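Fibronectin-binding protein (PDB 5A0L) probably anchors the streptococcal surface to its host covalently, as an adhesin whose N-terminal domain carries an internal thioester. Local coordinates at residues Y17-Y22 / V37-S42; A30-L35 / A123-Q128; N84-D89 / W132-S137. One frame throughout, in Å; residues are numbered along the deposited sequence. Where two conformers were deposited one is given.

Interaction 1: residues Y17-Y22 / V37-S42; sequences YPWYGY and VNLKGS
Two backbone bonds join Tyr20 and Asn38 as an antiparallel hydrogen-bonded pair: Tyr20 N donates to Asn38 O at 2.8 Å, and Asn38 N returns a bond to Tyr20 O at 2.9 Å. The segment axes run at 154°, and Val37 CA adds a CA-H...O contact to the same Tyr20 O.

Apolar contact is concentrated around Trp19 and Leu39. Leu39 CB sits over the six-membered ring of Trp19, 3.6 Å from its centroid and only 5° off the normal, a CH-pi contact. Leu39 CG stands anti to the backbone N, a setting that carries the branch point along Trp19 and Pro18. From there CD2 lies against Trp19 CZ2, whereas CD1 reaches Pro18 CB at 3.8 Å.

Among the polar groups, Asn38 OD1 lies at the ring edge of Tyr22, 3.6 Å from CE1, with amide and ring planes 82° apart. Asn38 ND2 donates to Ser42 O at 3.0 Å, in the amide plane, and also to Pro8 O; Tyr22 OH bonds to Glu44. Ser42 OG accepts from Leu39 N, bracing the type I' turn Leu39-Ser42.

The arrangement is that of neighbouring antiparallel strands, 19-23 and 35-39, in a closed six-stranded barrel.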
loop_
_atom_site.group_PDB
_atom_site.type_symbol
_atom_site.label_atom_id
_atom_site.label_comp_id
_atom_site.label_asym_id
_atom_site.label_seq_id
_atom_site.Cartn_x
_atom_site.Cartn_y
_atom_site.Cartn_z
ATOM N N TYR A 17 -5.198 1.982 20.493
ATOM C CA TYR A 17 -4.324 2.037 19.317
ATOM C C TYR A 17 -3.138 1.106 19.557
ATOM O O TYR A 17 -2.015 1.573 19.737
ATOM C CB TYR A 17 -3.860 3.468 18.984
ATOM C CG TYR A 17 -4.981 4.428 18.583
ATOM C CD1 TYR A 17 -5.994 4.813 19.463
ATOM C CD2 TYR A 17 -5.085 4.869 17.311
ATOM C CE1 TYR A 17 -7.017 5.655 19.054
ATOM C CE2 TYR A 17 -6.102 5.707 16.907
ATOM C CZ TYR A 17 -7.072 6.088 17.755
ATOM O OH TYR A 17 -8.080 6.922 17.263
ATOM N N PRO A 18 -3.373 -0.211 19.564
ATOM C CA PRO A 18 -2.333 -1.105 20.088
ATOM C C PRO A 18 -1.327 -1.631 19.046
ATOM O O PRO A 18 -0.325 -2.239 19.450
ATOM C CB PRO A 18 -3.159 -2.255 20.665
ATOM C CG PRO A 18 -4.316 -2.359 19.693
ATOM C CD PRO A 18 -4.652 -0.911 19.385
ATOM N N TRP A 19 -1.605 -1.453 17.749
ATOM C CA TRP A 19 -0.725 -1.990 16.704
ATOM C C TRP A 19 0.451 -1.069 16.482
ATOM O O TRP A 19 0.285 0.148 16.384
ATOM C CB TRP A 19 -1.526 -2.141 15.389
ATOM C CG TRP A 19 -2.517 -3.259 15.432
ATOM C CD1 TRP A 19 -3.754 -3.240 15.999
ATOM C CD2 TRP A 19 -2.342 -4.598 14.927
ATOM N NE1 TRP A 19 -4.360 -4.479 15.895
ATOM C CE2 TRP A 19 -3.509 -5.321 15.228
ATOM C CE3 TRP A 19 -1.315 -5.247 14.210
ATOM C CZ2 TRP A 19 -3.662 -6.663 14.869
ATOM C CZ3 TRP A 19 -1.496 -6.546 13.853
ATOM C CH2 TRP A 19 -2.628 -7.248 14.211
ATOM N N TYR A 20 1.648 -1.646 16.382
ATOM C CA TYR A 20 2.855 -0.914 16.018
ATOM C C TYR A 20 3.004 -0.947 14.489
ATOM O O TYR A 20 2.960 -2.028 13.900
ATOM C CB TYR A 20 4.050 -1.577 16.697
ATOM C CG TYR A 20 5.414 -0.964 16.467
ATOM C CD1 TYR A 20 5.624 0.385 16.386
ATOM C CD2 TYR A 20 6.514 -1.787 16.313
ATOM C CE1 TYR A 20 6.882 0.918 16.171
ATOM C CE2 TYR A 20 7.772 -1.294 16.098
ATOM C CZ TYR A 20 7.984 0.053 16.001
ATOM O OH TYR A 20 9.240 0.572 15.787
ATOM N N GLY A 21 3.153 0.231 13.876
ATOM C CA GLY A 21 3.402 0.368 12.478
ATOM C C GLY A 21 4.762 0.966 12.254
ATOM O O GLY A 21 5.108 1.960 12.909
ATOM N N TYR A 22 5.513 0.437 11.299
ATOM C CA TYR A 22 6.908 0.782 11.175
ATOM C C TYR A 22 7.418 0.556 9.766
ATOM O O TYR A 22 6.874 -0.268 9.003
ATOM C CB TYR A 22 7.803 -0.046 12.152
ATOM C CG TYR A 22 7.483 -1.524 12.189
ATOM C CD1 TYR A 22 6.450 -2.015 12.972
ATOM C CD2 TYR A 22 8.243 -2.460 11.456
ATOM C CE1 TYR A 22 6.154 -3.369 13.050
ATOM C CE2 TYR A 22 7.958 -3.820 11.554
ATOM C CZ TYR A 22 6.921 -4.265 12.349
ATOM O OH TYR A 22 6.587 -5.607 12.468
ATOM N N VAL A 37 2.938 -3.817 10.024
ATOM C CA VAL A 37 2.275 -3.671 11.304
ATOM C C VAL A 37 2.378 -4.977 12.091
ATOM O O VAL A 37 2.352 -6.081 11.529
ATOM C CB VAL A 37 0.780 -3.274 11.177
ATOM C CG1 VAL A 37 0.654 -1.892 10.540
ATOM C CG2 VAL A 37 -0.027 -4.288 10.390
ATOM N N ASN A 38 2.454 -4.852 13.412
ATOM C CA ASN A 38 2.340 -6.016 14.284
ATOM C C ASN A 38 1.726 -5.651 15.623
ATOM O O ASN A 38 1.512 -4.448 15.906
ATOM C CB ASN A 38 3.656 -6.849 14.383
ATOM C CG ASN A 38 4.604 -6.382 15.456
ATOM O OD1 ASN A 38 4.658 -5.199 15.801
ATOM N ND2 ASN A 38 5.441 -7.323 15.934
ATOM N N LEU A 39 1.423 -6.642 16.445
ATOM C CA LEU A 39 0.674 -6.443 17.661
ATOM C C LEU A 39 1.445 -7.126 18.795
ATOM O O LEU A 39 1.486 -8.347 18.897
ATOM C CB LEU A 39 -0.729 -7.039 17.551
ATOM C CG LEU A 39 -1.623 -6.872 18.765
ATOM C CD1 LEU A 39 -1.927 -5.417 19.027
ATOM C CD2 LEU A 39 -2.918 -7.648 18.570
ATOM N N LYS A 40 2.078 -6.313 19.642
ATOM C CA LYS A 40 2.812 -6.759 20.820
ATOM C C LYS A 40 3.656 -7.994 20.517
ATOM O O LYS A 40 3.589 -9.021 21.203
ATOM C CB LYS A 40 1.854 -6.972 21.981
ATOM C CG LYS A 40 1.198 -5.641 22.411
ATOM C CD LYS A 40 0.286 -5.774 23.608
ATOM C CE LYS A 40 -1.103 -6.250 23.225
ATOM N NZ LYS A 40 -2.014 -6.212 24.404
ATOM N N GLY A 41 4.477 -7.854 19.488
ATOM C CA GLY A 41 5.455 -8.895 19.184
ATOM C C GLY A 41 4.973 -10.067 18.342
ATOM O O GLY A 41 5.701 -11.037 18.157
ATOM N N SER A 42 3.777 -9.962 17.798
ATOM C CA SER A 42 3.178 -10.971 16.929
ATOM C C SER A 42 3.851 -11.004 15.588
ATOM O O SER A 42 4.626 -10.113 15.231
ATOM C CB SER A 42 1.687 -10.632 16.657
ATOM O OG SER A 42 1.500 -9.503 15.728
HETATM O O HOH W 1 2.179 -3.473 19.354
#

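Interaction 2: residues A30-L35 / A123-Q128; sequences ARYHNL and AILVTQ. With ZN (zinc ion), chain C.
Ile124 and Leu125 of helix 120-135 pack against the connection between the barrel strands 19-23 and 35-39, a helix-on-loop contact without a hydrogen bond between the two segments. Ile124 can be followed outward. Its CB directs both branches at the loop: CG2, placed anti to the backbone N, meets His33 O at 3.5 Å, while CG1 carries CD1 on to the amide of Asn34. There CD1 lies 3.6 Å from both Asn34 CG and OD1, and the two side chains cross at about a right angle. The oxygen is also a hydrogen-bond acceptor for Gln46 NE2, so its polar need is met beside the methyl.

Leu125 uses its two methyls separately, CD1 approaching Arg31 O and CD2 coming 4.1 Å from Tyr32 CE1. Arg31 CG lies over the centre of that tyrosine ring, and Arg31 NH2 donates to Tyr32 OH at 3.3 Å, close to the guanidinium plane. Both polar ends have further partners, Glu155 for Arg31 and Asn122 for Tyr32.

The His33 side chain, in the conformer given (one of two deposited), turns to a zinc ion, its ring stacked on Phe56. Its NE2 binds the metal at 2.2 Å, five waters complete six ligands, and one of those waters donates to Ala30 O.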
loop_
_atom_site.group_PDB
_atom_site.type_symbol
_atom_site.label_atom_id
_atom_site.label_comp_id
_atom_site.label_asym_id
_atom_site.label_seq_id
_atom_site.Cartn_x
_atom_site.Cartn_y
_atom_site.Cartn_z
ATOM N N ALA A 30 16.057 6.551 -0.763
ATOM C CA ALA A 30 14.906 7.237 -0.175
ATOM C C ALA A 30 13.588 6.933 -0.875
ATOM O O ALA A 30 12.515 7.141 -0.302
ATOM C CB ALA A 30 15.148 8.737 -0.169
ATOM N N ARG A 31 13.666 6.456 -2.115
ATOM C CA ARG A 31 12.461 6.087 -2.866
ATOM C C ARG A 31 11.699 4.889 -2.276
ATOM O O ARG A 31 10.520 4.689 -2.569
ATOM C CB ARG A 31 12.797 5.805 -4.341
ATOM C CG ARG A 31 13.708 4.615 -4.597
ATOM C CD ARG A 31 13.906 4.454 -6.087
ATOM N NE ARG A 31 14.816 3.357 -6.369
ATOM C CZ ARG A 31 16.139 3.459 -6.439
ATOM N NH1 ARG A 31 16.755 4.631 -6.240
ATOM N NH2 ARG A 31 16.858 2.370 -6.698
ATOM N N TYR A 32 12.391 4.078 -1.475
ATOM C CA TYR A 32 11.819 2.846 -0.965
ATOM C C TYR A 32 11.329 2.942 0.471
ATOM O O TYR A 32 11.930 3.611 1.305
ATOM C CB TYR A 32 12.805 1.687 -1.030
ATOM C CG TYR A 32 13.256 1.294 -2.424
ATOM C CD1 TYR A 32 12.341 1.115 -3.464
ATOM C CD2 TYR A 32 14.575 1.030 -2.689
ATOM C CE1 TYR A 32 12.728 0.719 -4.725
ATOM C CE2 TYR A 32 14.982 0.652 -3.951
ATOM C CZ TYR A 32 14.050 0.493 -4.961
ATOM O OH TYR A 32 14.487 0.164 -6.207
ATOM N N HIS A 33 10.230 2.246 0.709
ATOM C CA HIS A 33 9.708 1.961 2.026
ATOM C C HIS A 33 9.224 0.505 2.047
ATOM O O HIS A 33 8.920 -0.081 0.981
ATOM C CB HIS A 33 8.549 2.910 2.407
ATOM C CG HIS A 33 8.933 4.349 2.407
ATOM N ND1 HIS A 33 8.836 5.140 1.288
ATOM C CD2 HIS A 33 9.494 5.121 3.364
ATOM C CE1 HIS A 33 9.269 6.353 1.567
ATOM N NE2 HIS A 33 9.686 6.368 2.817
ATOM N N ASN A 34 9.107 -0.077 3.233
ATOM C CA ASN A 34 8.550 -1.414 3.359
ATOM C C ASN A 34 7.818 -1.476 4.679
ATOM O O ASN A 34 8.365 -1.828 5.724
ATOM C CB ASN A 34 9.645 -2.471 3.227
ATOM C CG ASN A 34 9.074 -3.863 3.162
ATOM O OD1 ASN A 34 7.896 -4.077 3.432
ATOM N ND2 ASN A 34 9.891 -4.804 2.760
ATOM N N LEU A 35 6.572 -1.016 4.633
ATOM C CA LEU A 35 5.799 -0.834 5.855
ATOM C C LEU A 35 5.198 -2.117 6.364
ATOM O O LEU A 35 4.697 -2.952 5.575
ATOM C CB LEU A 35 4.670 0.198 5.656
ATOM C CG LEU A 35 5.140 1.547 5.107
ATOM C CD1 LEU A 35 3.949 2.494 5.011
ATOM C CD2 LEU A 35 6.269 2.148 5.934
ATOM N N ALA A 123 8.241 -3.749 -6.390
ATOM C CA ALA A 123 6.864 -4.218 -6.473
ATOM C C ALA A 123 6.020 -3.452 -5.452
ATOM O O ALA A 123 4.857 -3.078 -5.736
ATOM C CB ALA A 123 6.795 -5.705 -6.253
ATOM N N ILE A 124 6.559 -3.259 -4.251
ATOM C CA ILE A 124 5.887 -2.423 -3.234
ATOM C C ILE A 124 5.708 -1.010 -3.803
ATOM O O ILE A 124 4.629 -0.423 -3.676
ATOM C CB ILE A 124 6.724 -2.426 -1.941
ATOM C CG1 ILE A 124 6.657 -3.793 -1.262
ATOM C CG2 ILE A 124 6.250 -1.341 -0.977
ATOM C CD1 ILE A 124 7.674 -4.001 -0.167
ATOM N N LEU A 125 6.732 -0.465 -4.421
ATOM C CA LEU A 125 6.661 0.890 -4.953
ATOM C C LEU A 125 5.575 1.019 -6.020
ATOM O O LEU A 125 4.816 2.015 -6.034
ATOM C CB LEU A 125 8.026 1.326 -5.459
ATOM C CG LEU A 125 8.164 2.722 -6.003
ATOM C CD1 LEU A 125 7.748 3.775 -4.982
ATOM C CD2 LEU A 125 9.641 2.906 -6.430
ATOM N N VAL A 126 5.500 0.053 -6.924
ATOM C CA VAL A 126 4.427 0.051 -7.930
ATOM C C VAL A 126 3.054 -0.015 -7.273
ATOM O O VAL A 126 2.152 0.778 -7.607
ATOM C CB VAL A 126 4.621 -1.095 -8.928
ATOM C CG1 VAL A 126 3.397 -1.293 -9.804
ATOM C CG2 VAL A 126 5.842 -0.855 -9.780
ATOM N N THR A 127 2.878 -0.937 -6.356
ATOM C CA THR A 127 1.586 -1.126 -5.723
ATOM C C THR A 127 1.188 0.125 -4.953
ATOM O O THR A 127 0.025 0.546 -4.973
ATOM C CB THR A 127 1.593 -2.353 -4.807
ATOM O OG1 THR A 127 2.051 -3.510 -5.545
ATOM C CG2 THR A 127 0.239 -2.659 -4.267
ATOM N N GLN A 128 2.161 0.726 -4.282
ATOM C CA GLN A 128 1.932 1.952 -3.512
ATOM C C GLN A 128 1.424 3.066 -4.423
ATOM O O GLN A 128 0.522 3.837 -4.038
ATOM C CB GLN A 128 3.246 2.364 -2.841
ATOM C CG GLN A 128 3.134 3.649 -2.003
ATOM C CD GLN A 128 2.227 3.476 -0.827
ATOM O OE1 GLN A 128 2.630 2.952 0.223
ATOM N NE2 GLN A 128 0.955 3.874 -0.993
HETATM ZN ZN ZN C . 10.741 8.093 3.650
HETATM O O HOH W 2 11.852 8.533 1.821
HETATM O O HOH W 3 11.762 9.852 4.397
HETATM O O HOH W 4 9.238 9.489 3.232
HETATM O O HOH W 5 12.446 7.025 4.296
HETATM O O HOH W 6 9.960 7.991 5.577
#

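Interaction 3: residues N84-D89 / W132-S137; sequences NPRVLD and WYYSDS
Asn84 and Arg86 pair through their backbones with the C-terminal end of helix 120-135, Asn84 N donating to Ser135 O at 3.2 Å and Arg86 N to Tyr134 O at 2.8 Å. The loop between helices 75-81 and 92-105 thus takes up carbonyls at a helix C-terminus, just before Asp136 leaves helical geometry.

Arg86 extends this pattern with its side chain. Arg86 NE donates to Tyr133 O at 2.8 Å, nearly straight but from above the carbonyl plane. A bend at chi3 (-66°) brings the guanidinium flat onto Tyr133: the planes are 19° apart, and Arg86 CZ lies 3.8 Å from the ring centroid in a cation-pi stack. Arg86 NE lies over the ring centre while bonding to Tyr133 O, so the stack and this bond together restrain the guanidinium. Ser137 CB lies over the other guanidinium face, and Arg86 NH2 makes a weak bond to Ala138 O.

Tyr134 packs on Asn98, Ile99 and Val102 of helix 92-105. Past the helix end, a water links Asn84 ND2 to Asp136 O, while Asp136 OD2 accepts from both Ser135 OG and Leu52 N. Ser137 OG donates to Asn84 O at 2.7 Å, reaching it 33° out of the carbonyl plane.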
loop_
_atom_site.group_PDB
_atom_site.type_symbol
_atom_site.label_atom_id
_atom_site.label_comp_id
_atom_site.label_asym_id
_atom_site.label_seq_id
_atom_site.Cartn_x
_atom_site.Cartn_y
_atom_site.Cartn_z
ATOM N N ASN A 84 -8.355 12.293 -0.522
ATOM C CA ASN A 84 -8.946 12.721 -1.780
ATOM C C ASN A 84 -9.217 11.491 -2.655
ATOM O O ASN A 84 -8.592 11.325 -3.704
ATOM C CB ASN A 84 -8.036 13.721 -2.489
ATOM C CG ASN A 84 -8.703 14.368 -3.697
ATOM O OD1 ASN A 84 -9.929 14.376 -3.820
ATOM N ND2 ASN A 84 -7.902 14.883 -4.595
ATOM N N PRO A 85 -10.140 10.648 -2.196
ATOM C CA PRO A 85 -10.335 9.376 -2.874
ATOM C C PRO A 85 -10.938 9.562 -4.256
ATOM O O PRO A 85 -11.735 10.512 -4.488
ATOM C CB PRO A 85 -11.271 8.619 -1.943
ATOM C CG PRO A 85 -11.993 9.684 -1.157
ATOM C CD PRO A 85 -10.973 10.778 -0.983
ATOM N N ARG A 86 -10.614 8.661 -5.162
ATOM C CA ARG A 86 -11.101 8.695 -6.530
ATOM C C ARG A 86 -12.405 7.940 -6.575
ATOM O O ARG A 86 -12.429 6.714 -6.673
ATOM C CB ARG A 86 -10.050 8.085 -7.443
ATOM C CG ARG A 86 -10.374 8.200 -8.935
ATOM C CD ARG A 86 -9.331 7.537 -9.811
ATOM N NE ARG A 86 -8.047 8.208 -9.728
ATOM C CZ ARG A 86 -7.681 9.263 -10.437
ATOM N NH1 ARG A 86 -8.539 9.854 -11.277
ATOM N NH2 ARG A 86 -6.467 9.772 -10.266
ATOM N N VAL A 87 -13.498 8.687 -6.485
ATOM C CA VAL A 87 -14.826 8.125 -6.462
ATOM C C VAL A 87 -15.616 8.616 -7.673
ATOM O O VAL A 87 -15.738 9.825 -7.897
ATOM C CB VAL A 87 -15.527 8.535 -5.183
ATOM C CG1 VAL A 87 -16.969 8.028 -5.111
ATOM C CG2 VAL A 87 -14.758 8.091 -3.967
ATOM N N LEU A 88 -16.155 7.680 -8.437
ATOM C CA LEU A 88 -17.018 7.994 -9.580
ATOM C C LEU A 88 -18.477 7.898 -9.172
ATOM O O LEU A 88 -18.920 6.882 -8.648
ATOM C CB LEU A 88 -16.759 7.015 -10.715
ATOM C CG LEU A 88 -17.574 7.195 -11.994
ATOM C CD1 LEU A 88 -17.243 8.511 -12.692
ATOM C CD2 LEU A 88 -17.335 6.026 -12.943
ATOM N N ASP A 89 -19.200 8.984 -9.422
ATOM C CA ASP A 89 -20.652 9.027 -9.226
ATOM C C ASP A 89 -21.008 8.572 -7.808
ATOM O O ASP A 89 -21.991 7.859 -7.589
ATOM C CB ASP A 89 -21.401 8.160 -10.266
ATOM C CG ASP A 89 -21.078 8.536 -11.705
ATOM O OD1 ASP A 89 -20.944 9.749 -11.992
ATOM O OD2 ASP A 89 -20.980 7.609 -12.554
ATOM N N TRP A 132 -2.275 5.069 -4.278
ATOM C CA TRP A 132 -2.417 6.520 -4.251
ATOM C C TRP A 132 -3.268 7.036 -5.404
ATOM O O TRP A 132 -3.928 8.085 -5.257
ATOM C CB TRP A 132 -1.049 7.174 -4.237
ATOM C CG TRP A 132 -0.309 7.087 -2.938
ATOM C CD1 TRP A 132 -0.839 7.000 -1.695
ATOM C CD2 TRP A 132 1.105 7.153 -2.766
ATOM N NE1 TRP A 132 0.151 7.008 -0.733
ATOM C CE2 TRP A 132 1.356 7.089 -1.374
ATOM C CE3 TRP A 132 2.188 7.227 -3.642
ATOM C CZ2 TRP A 132 2.650 7.150 -0.851
ATOM C CZ3 TRP A 132 3.468 7.277 -3.119
ATOM C CH2 TRP A 132 3.679 7.228 -1.740
ATOM N N TYR A 133 -3.288 6.339 -6.529
ATOM C CA TYR A 133 -4.215 6.685 -7.615
ATOM C C TYR A 133 -5.650 6.703 -7.074
ATOM O O TYR A 133 -6.457 7.578 -7.472
ATOM C CB TYR A 133 -4.055 5.659 -8.747
ATOM C CG TYR A 133 -4.949 5.885 -9.934
ATOM C CD1 TYR A 133 -4.600 6.810 -10.917
ATOM C CD2 TYR A 133 -6.112 5.133 -10.119
ATOM C CE1 TYR A 133 -5.417 6.981 -12.047
ATOM C CE2 TYR A 133 -6.925 5.302 -11.232
ATOM C CZ TYR A 133 -6.574 6.238 -12.183
ATOM O OH TYR A 133 -7.384 6.405 -13.284
ATOM N N TYR A 134 -5.974 5.797 -6.178
ATOM C CA TYR A 134 -7.318 5.721 -5.613
ATOM C C TYR A 134 -7.501 6.489 -4.313
ATOM O O TYR A 134 -8.592 7.004 -4.065
ATOM C CB TYR A 134 -7.762 4.265 -5.454
ATOM C CG TYR A 134 -8.082 3.579 -6.764
ATOM C CD1 TYR A 134 -9.212 3.951 -7.513
ATOM C CD2 TYR A 134 -7.247 2.607 -7.304
ATOM C CE1 TYR A 134 -9.482 3.380 -8.733
ATOM C CE2 TYR A 134 -7.555 1.991 -8.526
ATOM C CZ TYR A 134 -8.659 2.399 -9.245
ATOM O OH TYR A 134 -8.987 1.829 -10.435
ATOM N N SER A 135 -6.508 6.533 -3.429
ATOM C CA SER A 135 -6.675 7.185 -2.125
ATOM C C SER A 135 -6.559 8.710 -2.212
ATOM O O SER A 135 -7.197 9.423 -1.400
ATOM C CB SER A 135 -5.636 6.676 -1.104
ATOM O OG SER A 135 -4.308 6.982 -1.478
ATOM N N ASP A 136 -5.713 9.188 -3.113
ATOM C CA ASP A 136 -5.370 10.600 -3.235
ATOM C C ASP A 136 -5.618 11.169 -4.623
ATOM O O ASP A 136 -5.261 12.304 -4.900
ATOM C CB ASP A 136 -3.909 10.822 -2.770
ATOM C CG ASP A 136 -3.770 10.654 -1.281
ATOM O OD1 ASP A 136 -4.056 11.650 -0.557
ATOM O OD2 ASP A 136 -3.435 9.555 -0.794
ATOM N N SER A 137 -6.254 10.359 -5.483
ATOM C CA SER A 137 -6.500 10.795 -6.855
ATOM C C SER A 137 -5.210 11.269 -7.514
ATOM O O SER A 137 -5.204 12.192 -8.301
ATOM C CB SER A 137 -7.623 11.834 -6.936
ATOM O OG SER A 137 -8.821 11.295 -6.416
HETATM O O HOH W 7 -5.200 15.205 -4.139
#

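Overall arrangement
From the N terminus, interaction 1 closes the long connection of the hairpin between strands 19-23 and 35-39. The 30-35 segment of interaction 2 lies at the end of that connection and runs into strand 35-39, but its partner is 88 residues further on, so interactions 1 and 2 cross; Tyr22 O and Leu35 CD2 touch where they meet, 4.0 Å apart. Interaction 3 then joins 84-89, between helices 75-81 and 92-105, to 132-137. It crosses interaction 2 and follows interaction 1 in series. Helix 120-135 serves both later contacts, meeting the barrel's loop at 123-128 and the interhelical loop at 132-137. Interactions 1 and 3 lie on opposite sides of the chain's centre, their centres about 28 Å apart.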